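Local coordinates for protein voltage-sensor containing phosphatase (Ciona intestinalis, PDB 3V0F) that probably acts as a phosphoinositide phosphatase under the control of a voltage sensor, its catalytic region being built like PTEN from a phosphatase and a C2 domain, at residues 92-97 / 172-177; 128-133 / 160-165; 149-154 / 168-173. The protein carries 1 engineered substitution. One frame throughout, in Å; residues are numbered along the deposited sequence. Where two conformers were deposited one is given.

Interaction 1 (92-97 / 172-177); sequences IDDHNV and GVETAS
His-95 turns the edge of its ring to the carboxylate of Glu-174. In the conformer described here, one of two deposited for Glu-174, ring atom CD2 lies 3.2 Å from Glu-174 OE2. The two planes are 35° apart. NE2 lies near the same oxygen, but the angle is poor and no direct hydrogen bond spans the two segments. Water does that work. One water lies at the ring edge, 2.9 Å from His-95 NE2, and donates to Glu-174 OE1. A second accepts from His-95 N and lies 2.8 Å from Glu-174 OE2, where it can donate. A third donates to His-95 O and takes the hydroxyl proton of Thr-175 at 2.7 Å from OG1. Thr-175 is the N-cap of helix 176-191, and its OG1 also accepts from Gln-178 N. Its methyl leans on the backbone of His-95, with CG2 3.5 Å from His-95 O.

Within 92-97, with CG anti to the backbone N (chi1 -159°), Asp-94 brings OD2 over the centre of the His-95 ring, 3.4 Å above its plane. The type II turn from Asp-93 to Asn-96 is braced by Asn-96 ND2, which donates to Asp-94 O from above the carbonyl plane. Deeper in, Val-97 CG1 packs 3.5 Å from Ser-177 O.

Asp-94 lies close to the bound phosphate. The Asp-His pair belongs to the loop after strand 87-92 that corresponds to the WPD loop of protein tyrosine phosphatases. Glu-174 faces it across the active-site mouth, consistent with the gating loop described for this family.

Interaction 2 (128-133 / 160-165); sequences GGKGRT and RRTDFE. With PO4 (phosphate ion), chain C.
Arg-161 reaches across to two carbonyls of the loop before helix 131-143, and this is the tight part of the contact. NE donates to Gly-129 O at 3.1 Å, in the guanidinium plane and nearly straight (165°). NH2 donates to Gly-128 O, also at 3.1 Å, but more bent and tilted from that plane. The chain bends at chi2 (71°), which swings the guanidinium along the glycine backbone. NH1 pairs with Asp-26 and bonds Thr-28, so all three nitrogens of the guanidinium have partners and its rotation is restrained.

Two carbonyls of that loop face Arg-161, while four amides, from Gly-129 to Arg-132, donate to a phosphate ion. Gly-129 N donates to phosphate O1, Lys-130 N and Gly-131 N to O4, and Arg-132 N to O3. Arg-132 adds its side chain. NE gives a 2.9 Å bond to O3 and NH2 a longer one, 3.2 Å, to O2. The phosphate lies at the guanidinium edge, and NH1 is tied back to Glu-75 and Ile-92 O.

The other side is looser and wet. Lys-130 runs fully extended across Thr-162, with CG 3.8 Å from Thr-162 CG2. Its ammonium stops short of Glu-165, NZ to OE2 being 4.4 Å. Two waters fill in. Both accept from NZ; one donates to Thr-162 OG1, which also hydrogen-bonds Gly-158 O, the other to Asp-163 O and Glu-165 OE2.

A ring of amides at a helix start closed by an arginine is the phosphate-binding P-loop of the tyrosine phosphatase superfamily, with its CX5R signature. Ser-126, evidently the engineered substitution, takes the place of the signature cysteine. The ion probably came from the crystallisation liquor, yet it probably marks where a substrate phosphate binds.

Interaction 3 (149-154 / 168-173); sequences TAKEAL and DVFQGV
Phe-170 is the first residue of 168-173 to meet helix 150-161. The ammonium of Lys-151 approaches the ring obliquely, with NZ 3.5 Å from Phe-170 CE2. Lys-151 runs straight until chi4 (67°), where it bends. Its charge is paired with Glu-155, one turn further on, so the ring is a second neighbour at the partly exposed edge. Val-169, just before, lays CG1 3.6 Å above one face of the same ring, toward the rim.

Next comes Gln-171. Its backbone O lies 3.7 Å from Leu-154 O, a close approach of two acceptors. Its side chain leads away, and OE1 accepts from Glu-165 N.

Gly-172 follows, where the backbones come closest. Its CA is 3.7 Å from Leu-154 O. A phi of 138° with psi -51° suits a residue without a side chain, and it lets the chain pass close to the helix.

Val-173 completes the walk. Its CG1 meets Leu-154 CD2 at 3.7 Å, with CG2 a little further off, and the two side chains cross at about a right angle. This is the buried, apolar end of the contact.

The loop thus packs against the first turns of helix 150-161 before the chain enters helix 176-191. Val-173 also touches Gln-178 and Ile-179 of that helix. Leu-154 leans on Ser-138 of helix 131-143, so the apolar pair lies among three helices of the phosphatase domain.

Overall arrangement
The three contacts lie within the phosphatase domain. Interactions 1 and 2 border the active site; interaction 3 packs the connecting loop on helix 150-161, away from the phosphate. All three are partly buried. The more open parts are the Lys-130 and Glu-165 side of interaction 2 and the Lys-151 edge of interaction 3. Interaction 2 holds the phosphate-binding loop by direct guanidinium-to-carbonyl bonds. Interaction 1 works mostly through water, and interaction 3 has no hydrogen bonds between its segments. Interaction 3 shares Gly-172 and Val-173 with interaction 1 and helix 150-161 with interaction 2. Val-173 CG1 packs on Gly-131 O. Interaction 1 is nearest the chain centre, beside the C2 domain; the others lie about 12 Å from that centre.

Interaction 1 (92-97 / 172-177)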
loop_
_atom_site.group_PDB
_atom_site.type_symbol
_atom_site.label_atom_id
_atom_site.label_comp_id
_atom_site.label_asym_id
_atom_site.label_seq_id
_atom_site.Cartn_x
_atom_site.Cartn_y
_atom_site.Cartn_z
ATOM N N ILE A 92 9.101 -0.840 1.808
ATOM C CA ILE A 92 7.714 -1.262 1.554
ATOM C C ILE A 92 7.722 -2.122 0.303
ATOM O O ILE A 92 8.250 -1.715 -0.752
ATOM C CB ILE A 92 6.756 -0.065 1.341
ATOM C CG1 ILE A 92 6.893 0.971 2.463
ATOM C CG2 ILE A 92 5.318 -0.568 1.269
ATOM C CD1 ILE A 92 6.236 2.290 2.134
ATOM N N ASP A 93 7.127 -3.309 0.391
ATOM C CA ASP A 93 7.012 -4.140 -0.807
ATOM C C ASP A 93 5.983 -3.526 -1.761
ATOM O O ASP A 93 4.966 -2.940 -1.347
ATOM C CB ASP A 93 6.536 -5.555 -0.465
ATOM C CG ASP A 93 7.487 -6.333 0.404
ATOM O OD1 ASP A 93 8.680 -5.986 0.519
ATOM O OD2 ASP A 93 7.017 -7.351 0.956
ATOM N N ASP A 94 6.236 -3.691 -3.052
ATOM C CA ASP A 94 5.310 -3.179 -4.060
ATOM C C ASP A 94 3.902 -3.691 -3.769
ATOM O O ASP A 94 3.722 -4.861 -3.418
ATOM C CB ASP A 94 5.770 -3.626 -5.456
ATOM C CG ASP A 94 5.209 -2.755 -6.566
ATOM O OD1 ASP A 94 5.585 -2.993 -7.735
ATOM O OD2 ASP A 94 4.453 -1.805 -6.268
ATOM N N HIS A 95 2.904 -2.807 -3.888
ATOM C CA HIS A 95 1.480 -3.163 -3.679
ATOM C C HIS A 95 1.169 -3.551 -2.248
ATOM O O HIS A 95 0.158 -4.204 -1.969
ATOM C CB HIS A 95 0.999 -4.228 -4.685
ATOM C CG HIS A 95 1.326 -3.876 -6.093
ATOM N ND1 HIS A 95 2.089 -4.685 -6.908
ATOM C CD2 HIS A 95 1.052 -2.762 -6.808
ATOM C CE1 HIS A 95 2.254 -4.093 -8.075
ATOM N NE2 HIS A 95 1.622 -2.935 -8.049
ATOM N N ASN A 96 2.017 -3.084 -1.344
ATOM C CA ASN A 96 1.798 -3.268 0.078
ATOM C C ASN A 96 1.894 -1.933 0.804
ATOM O O ASN A 96 1.862 -0.879 0.170
ATOM C CB ASN A 96 2.754 -4.366 0.589
ATOM C CG ASN A 96 2.322 -5.746 0.113
ATOM O OD1 ASN A 96 1.439 -6.354 0.710
ATOM N ND2 ASN A 96 2.891 -6.217 -1.002
ATOM N N VAL A 97 1.942 -1.984 2.129
ATOM C CA VAL A 97 1.895 -0.791 2.972
ATOM C C VAL A 97 3.059 -0.813 3.953
ATOM O O VAL A 97 3.552 -1.886 4.305
ATOM C CB VAL A 97 0.558 -0.690 3.771
ATOM C CG1 VAL A 97 -0.591 -0.383 2.846
ATOM C CG2 VAL A 97 0.272 -1.935 4.588
ATOM N N GLY A 172 -5.800 7.635 -6.678
ATOM C CA GLY A 172 -4.653 8.077 -5.904
ATOM C C GLY A 172 -3.586 7.020 -5.700
ATOM O O GLY A 172 -2.403 7.288 -5.915
ATOM N N VAL A 173 -3.993 5.833 -5.240
ATOM C CA VAL A 173 -3.045 4.769 -4.886
ATOM C C VAL A 173 -3.420 3.478 -5.617
ATOM O O VAL A 173 -4.367 3.462 -6.411
ATOM C CB VAL A 173 -2.867 4.594 -3.365
ATOM C CG1 VAL A 173 -2.165 5.824 -2.780
ATOM C CG2 VAL A 173 -4.188 4.303 -2.667
ATOM N N GLU A 174 -2.693 2.400 -5.338
ATOM C CA GLU A 174 -2.843 1.173 -6.127
ATOM C C GLU A 174 -3.625 0.061 -5.450
ATOM O O GLU A 174 -4.124 -0.836 -6.141
ATOM C CB GLU A 174 -1.494 0.646 -6.606
ATOM C CG GLU A 174 -0.914 1.471 -7.716
ATOM C CD GLU A 174 0.362 0.894 -8.266
ATOM O OE1 GLU A 174 0.551 0.989 -9.487
ATOM O OE2 GLU A 174 1.166 0.339 -7.482
ATOM N N THR A 175 -3.769 0.124 -4.120
ATOM C CA THR A 175 -4.442 -0.949 -3.384
ATOM C C THR A 175 -5.423 -0.418 -2.357
ATOM O O THR A 175 -5.384 0.764 -1.965
ATOM C CB THR A 175 -3.461 -1.943 -2.700
ATOM O OG1 THR A 175 -2.972 -1.359 -1.494
ATOM C CG2 THR A 175 -2.304 -2.317 -3.611
ATOM N N ALA A 176 -6.325 -1.302 -1.937
ATOM C CA ALA A 176 -7.269 -0.944 -0.880
ATOM C C ALA A 176 -6.578 -0.765 0.475
ATOM O O ALA A 176 -6.977 0.096 1.266
ATOM C CB ALA A 176 -8.398 -1.959 -0.797
ATOM N N SER A 177 -5.553 -1.572 0.763
ATOM C CA SER A 177 -4.830 -1.425 2.041
ATOM C C SER A 177 -4.091 -0.094 2.069
ATOM O O SER A 177 -3.961 0.510 3.125
ATOM C CB SER A 177 -3.853 -2.557 2.289
ATOM O OG SER A 177 -4.485 -3.793 2.459
HETATM O O HOH W 1 -1.864 -3.522 -0.210
HETATM O O HOH W 2 2.057 -0.044 -4.812
HETATM O O HOH W 3 1.327 -1.387 -10.508
#

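Interaction 2 (128-133 / 160-165)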
loop_
_atom_site.group_PDB
_atom_site.type_symbol
_atom_site.label_atom_id
_atom_site.label_comp_id
_atom_site.label_asym_id
_atom_site.label_seq_id
_atom_site.Cartn_x
_atom_site.Cartn_y
_atom_site.Cartn_z
ATOM N N GLY A 128 6.950 3.154 -9.489
ATOM C CA GLY A 128 6.162 4.053 -10.355
ATOM C C GLY A 128 5.880 5.415 -9.740
ATOM O O GLY A 128 5.535 6.391 -10.426
ATOM N N GLY A 129 6.020 5.503 -8.435
ATOM C CA GLY A 129 5.712 6.750 -7.754
ATOM C C GLY A 129 4.220 6.985 -7.628
ATOM O O GLY A 129 3.777 8.144 -7.717
ATOM N N LYS A 130 3.455 5.900 -7.448
ATOM C CA LYS A 130 1.996 5.999 -7.262
ATOM C C LYS A 130 1.521 5.365 -5.949
ATOM O O LYS A 130 1.073 6.089 -5.063
ATOM C CB LYS A 130 1.181 5.437 -8.441
ATOM C CG LYS A 130 -0.318 5.546 -8.177
ATOM C CD LYS A 130 -1.216 5.195 -9.353
ATOM C CE LYS A 130 -2.667 5.400 -8.935
ATOM N NZ LYS A 130 -3.645 5.165 -10.030
ATOM N N GLY A 131 1.569 4.035 -5.821
ATOM C CA GLY A 131 0.908 3.369 -4.694
ATOM C C GLY A 131 1.583 3.652 -3.354
ATOM O O GLY A 131 0.992 4.243 -2.442
ATOM N N ARG A 132 2.841 3.258 -3.240
ATOM C CA ARG A 132 3.595 3.476 -2.009
ATOM C C ARG A 132 3.831 4.971 -1.809
ATOM O O ARG A 132 3.627 5.494 -0.721
ATOM C CB ARG A 132 4.898 2.681 -2.065
ATOM C CG ARG A 132 4.639 1.191 -1.963
ATOM C CD ARG A 132 5.869 0.385 -2.284
ATOM N NE ARG A 132 6.158 0.382 -3.706
ATOM C CZ ARG A 132 7.178 -0.280 -4.239
ATOM N NH1 ARG A 132 8.033 -0.945 -3.467
ATOM N NH2 ARG A 132 7.354 -0.257 -5.552
ATOM N N THR A 133 4.235 5.653 -2.873
ATOM C CA THR A 133 4.481 7.093 -2.819
ATOM C C THR A 133 3.232 7.844 -2.364
ATOM O O THR A 133 3.303 8.696 -1.483
ATOM C CB THR A 133 4.996 7.609 -4.181
ATOM O OG1 THR A 133 6.316 7.112 -4.375
ATOM C CG2 THR A 133 5.057 9.123 -4.240
ATOM N N ARG A 160 -2.661 15.452 -8.794
ATOM C CA ARG A 160 -1.384 16.057 -9.131
ATOM C C ARG A 160 -0.460 15.085 -9.868
ATOM O O ARG A 160 0.293 15.487 -10.751
ATOM C CB ARG A 160 -0.687 16.560 -7.863
ATOM C CG ARG A 160 -1.430 17.650 -7.094
ATOM C CD ARG A 160 -1.462 18.976 -7.827
ATOM N NE ARG A 160 -0.150 19.621 -7.837
ATOM C CZ ARG A 160 0.060 20.902 -8.128
ATOM N NH1 ARG A 160 1.291 21.394 -8.104
ATOM N NH2 ARG A 160 -0.953 21.696 -8.442
ATOM N N ARG A 161 -0.519 13.802 -9.493
ATOM C CA ARG A 161 0.525 12.846 -9.854
ATOM C C ARG A 161 0.119 11.725 -10.805
ATOM O O ARG A 161 0.980 11.147 -11.465
ATOM C CB ARG A 161 1.138 12.275 -8.553
ATOM C CG ARG A 161 2.174 11.178 -8.703
ATOM C CD ARG A 161 3.469 11.658 -9.266
ATOM N NE ARG A 161 4.311 10.520 -9.591
ATOM C CZ ARG A 161 5.310 10.558 -10.459
ATOM N NH1 ARG A 161 5.604 11.686 -11.088
ATOM N NH2 ARG A 161 6.004 9.457 -10.700
ATOM N N THR A 162 -1.165 11.409 -10.901
ATOM C CA THR A 162 -1.550 10.157 -11.535
ATOM C C THR A 162 -2.539 10.340 -12.681
ATOM O O THR A 162 -3.333 11.296 -12.704
ATOM C CB THR A 162 -2.150 9.157 -10.496
ATOM O OG1 THR A 162 -3.483 9.560 -10.167
ATOM C CG2 THR A 162 -1.314 9.066 -9.198
ATOM N N ASP A 163 -2.517 9.395 -13.611
ATOM C CA ASP A 163 -3.527 9.353 -14.650
ATOM C C ASP A 163 -4.838 8.936 -13.989
ATOM O O ASP A 163 -4.858 8.161 -13.033
ATOM C CB ASP A 163 -3.175 8.328 -15.741
ATOM C CG ASP A 163 -1.892 8.658 -16.488
ATOM O OD1 ASP A 163 -1.501 9.850 -16.572
ATOM O OD2 ASP A 163 -1.292 7.703 -17.035
ATOM N N PHE A 164 -5.946 9.458 -14.488
ATOM C CA PHE A 164 -7.247 9.002 -14.022
ATOM C C PHE A 164 -7.481 7.553 -14.448
ATOM O O PHE A 164 -7.274 7.196 -15.618
ATOM C CB PHE A 164 -8.373 9.884 -14.559
ATOM C CG PHE A 164 -9.702 9.521 -13.994
ATOM C CD1 PHE A 164 -10.064 9.970 -12.722
ATOM C CD2 PHE A 164 -10.561 8.668 -14.687
ATOM C CE1 PHE A 164 -11.283 9.620 -12.159
ATOM C CE2 PHE A 164 -11.797 8.311 -14.133
ATOM C CZ PHE A 164 -12.157 8.787 -12.868
ATOM N N GLU A 165 -7.910 6.726 -13.496
ATOM C CA GLU A 165 -8.129 5.299 -13.752
ATOM C C GLU A 165 -9.601 4.926 -13.656
ATOM O O GLU A 165 -10.158 4.847 -12.556
ATOM C CB GLU A 165 -7.309 4.427 -12.785
ATOM C CG GLU A 165 -5.818 4.624 -12.864
ATOM C CD GLU A 165 -5.178 4.157 -14.161
ATOM O OE1 GLU A 165 -5.829 3.476 -14.984
ATOM O OE2 GLU A 165 -3.987 4.476 -14.353
HETATM P P PO4 C . 4.527 2.116 -6.684
HETATM O O1 PO4 C . 5.657 3.104 -6.785
HETATM O O2 PO4 C . 5.021 0.896 -7.421
HETATM O O3 PO4 C . 4.192 1.734 -5.273
HETATM O O4 PO4 C . 3.358 2.657 -7.440
HETATM O O HOH W 4 -5.333 7.610 -9.739
HETATM O O HOH W 5 -2.958 6.185 -12.504
#

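Interaction 3 (149-154 / 168-173)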
loop_
_atom_site.group_PDB
_atom_site.type_symbol
_atom_site.label_atom_id
_atom_site.label_comp_id
_atom_site.label_asym_id
_atom_site.label_seq_id
_atom_site.Cartn_x
_atom_site.Cartn_y
_atom_site.Cartn_z
ATOM N N THR A 149 -8.776 15.095 5.923
ATOM C CA THR A 149 -9.216 13.722 5.707
ATOM C C THR A 149 -8.279 12.999 4.763
ATOM O O THR A 149 -7.747 13.592 3.819
ATOM C CB THR A 149 -10.662 13.625 5.172
ATOM O OG1 THR A 149 -10.715 14.141 3.837
ATOM C CG2 THR A 149 -11.657 14.337 6.084
ATOM N N ALA A 150 -8.121 11.702 5.006
ATOM C CA ALA A 150 -7.378 10.839 4.100
ATOM C C ALA A 150 -7.933 10.895 2.680
ATOM O O ALA A 150 -7.181 10.962 1.717
ATOM C CB ALA A 150 -7.393 9.395 4.608
ATOM N N LYS A 151 -9.259 10.886 2.557
ATOM C CA LYS A 151 -9.866 10.877 1.233
ATOM C C LYS A 151 -9.447 12.102 0.430
ATOM O O LYS A 151 -9.063 11.981 -0.734
ATOM C CB LYS A 151 -11.384 10.800 1.331
ATOM C CG LYS A 151 -12.068 10.760 -0.020
ATOM C CD LYS A 151 -13.584 10.680 0.111
ATOM C CE LYS A 151 -14.289 10.718 -1.245
ATOM N NZ LYS A 151 -13.976 9.476 -2.004
ATOM N N GLU A 152 -9.477 13.283 1.044
ATOM C CA GLU A 152 -9.098 14.487 0.321
ATOM C C GLU A 152 -7.617 14.474 -0.023
ATOM O O GLU A 152 -7.233 14.878 -1.127
ATOM C CB GLU A 152 -9.465 15.753 1.087
ATOM C CG GLU A 152 -10.945 16.001 1.123
ATOM C CD GLU A 152 -11.278 17.046 2.149
ATOM O OE1 GLU A 152 -11.112 16.766 3.357
ATOM O OE2 GLU A 152 -11.669 18.157 1.751
ATOM N N ALA A 153 -6.768 14.041 0.912
ATOM C CA ALA A 153 -5.329 13.999 0.650
ATOM C C ALA A 153 -5.018 13.039 -0.514
ATOM O O ALA A 153 -4.258 13.375 -1.423
ATOM C CB ALA A 153 -4.594 13.576 1.902
ATOM N N LEU A 154 -5.612 11.844 -0.472
ATOM C CA LEU A 154 -5.394 10.837 -1.510
ATOM C C LEU A 154 -5.847 11.329 -2.883
ATOM O O LEU A 154 -5.152 11.133 -3.905
ATOM C CB LEU A 154 -6.166 9.571 -1.170
ATOM C CG LEU A 154 -5.493 8.697 -0.118
ATOM C CD1 LEU A 154 -6.541 7.798 0.525
ATOM C CD2 LEU A 154 -4.379 7.908 -0.752
ATOM N N ASP A 168 -10.475 1.926 -11.308
ATOM C CA ASP A 168 -10.432 2.091 -9.855
ATOM C C ASP A 168 -11.708 2.695 -9.309
ATOM O O ASP A 168 -12.346 3.521 -9.955
ATOM C CB ASP A 168 -9.268 2.992 -9.464
ATOM C CG ASP A 168 -7.979 2.250 -9.331
ATOM O OD1 ASP A 168 -8.003 1.095 -8.824
ATOM O OD2 ASP A 168 -6.935 2.847 -9.694
ATOM N N VAL A 169 -12.057 2.293 -8.094
ATOM C CA VAL A 169 -13.149 2.920 -7.367
ATOM C C VAL A 169 -12.726 4.335 -6.956
ATOM O O VAL A 169 -13.465 5.297 -7.188
ATOM C CB VAL A 169 -13.568 2.080 -6.128
ATOM C CG1 VAL A 169 -14.691 2.771 -5.372
ATOM C CG2 VAL A 169 -13.975 0.659 -6.527
ATOM N N PHE A 170 -11.557 4.449 -6.327
ATOM C CA PHE A 170 -11.013 5.731 -5.861
ATOM C C PHE A 170 -9.667 6.005 -6.495
ATOM O O PHE A 170 -8.906 5.073 -6.757
ATOM C CB PHE A 170 -10.885 5.755 -4.326
ATOM C CG PHE A 170 -12.180 5.496 -3.618
ATOM C CD1 PHE A 170 -12.371 4.334 -2.890
ATOM C CD2 PHE A 170 -13.213 6.410 -3.704
ATOM C CE1 PHE A 170 -13.573 4.102 -2.231
ATOM C CE2 PHE A 170 -14.416 6.186 -3.064
ATOM C CZ PHE A 170 -14.597 5.030 -2.327
ATOM N N GLN A 171 -9.383 7.284 -6.749
ATOM C CA GLN A 171 -8.107 7.716 -7.360
ATOM C C GLN A 171 -7.034 7.976 -6.326
ATOM O O GLN A 171 -7.314 8.507 -5.252
ATOM C CB GLN A 171 -8.328 8.998 -8.168
ATOM C CG GLN A 171 -9.382 8.864 -9.273
ATOM C CD GLN A 171 -9.104 7.713 -10.235
ATOM O OE1 GLN A 171 -8.015 7.607 -10.803
ATOM N NE2 GLN A 171 -10.106 6.864 -10.446
ATOM N N GLY A 172 -5.800 7.635 -6.678
ATOM C CA GLY A 172 -4.653 8.077 -5.904
ATOM C C GLY A 172 -3.586 7.020 -5.700
ATOM O O GLY A 172 -2.403 7.288 -5.915
ATOM N N VAL A 173 -3.993 5.833 -5.240
ATOM C CA VAL A 173 -3.045 4.769 -4.886
ATOM C C VAL A 173 -3.420 3.478 -5.617
ATOM O O VAL A 173 -4.367 3.462 -6.411
ATOM C CB VAL A 173 -2.867 4.594 -3.365
ATOM C CG1 VAL A 173 -2.165 5.824 -2.780
ATOM C CG2 VAL A 173 -4.188 4.303 -2.667
#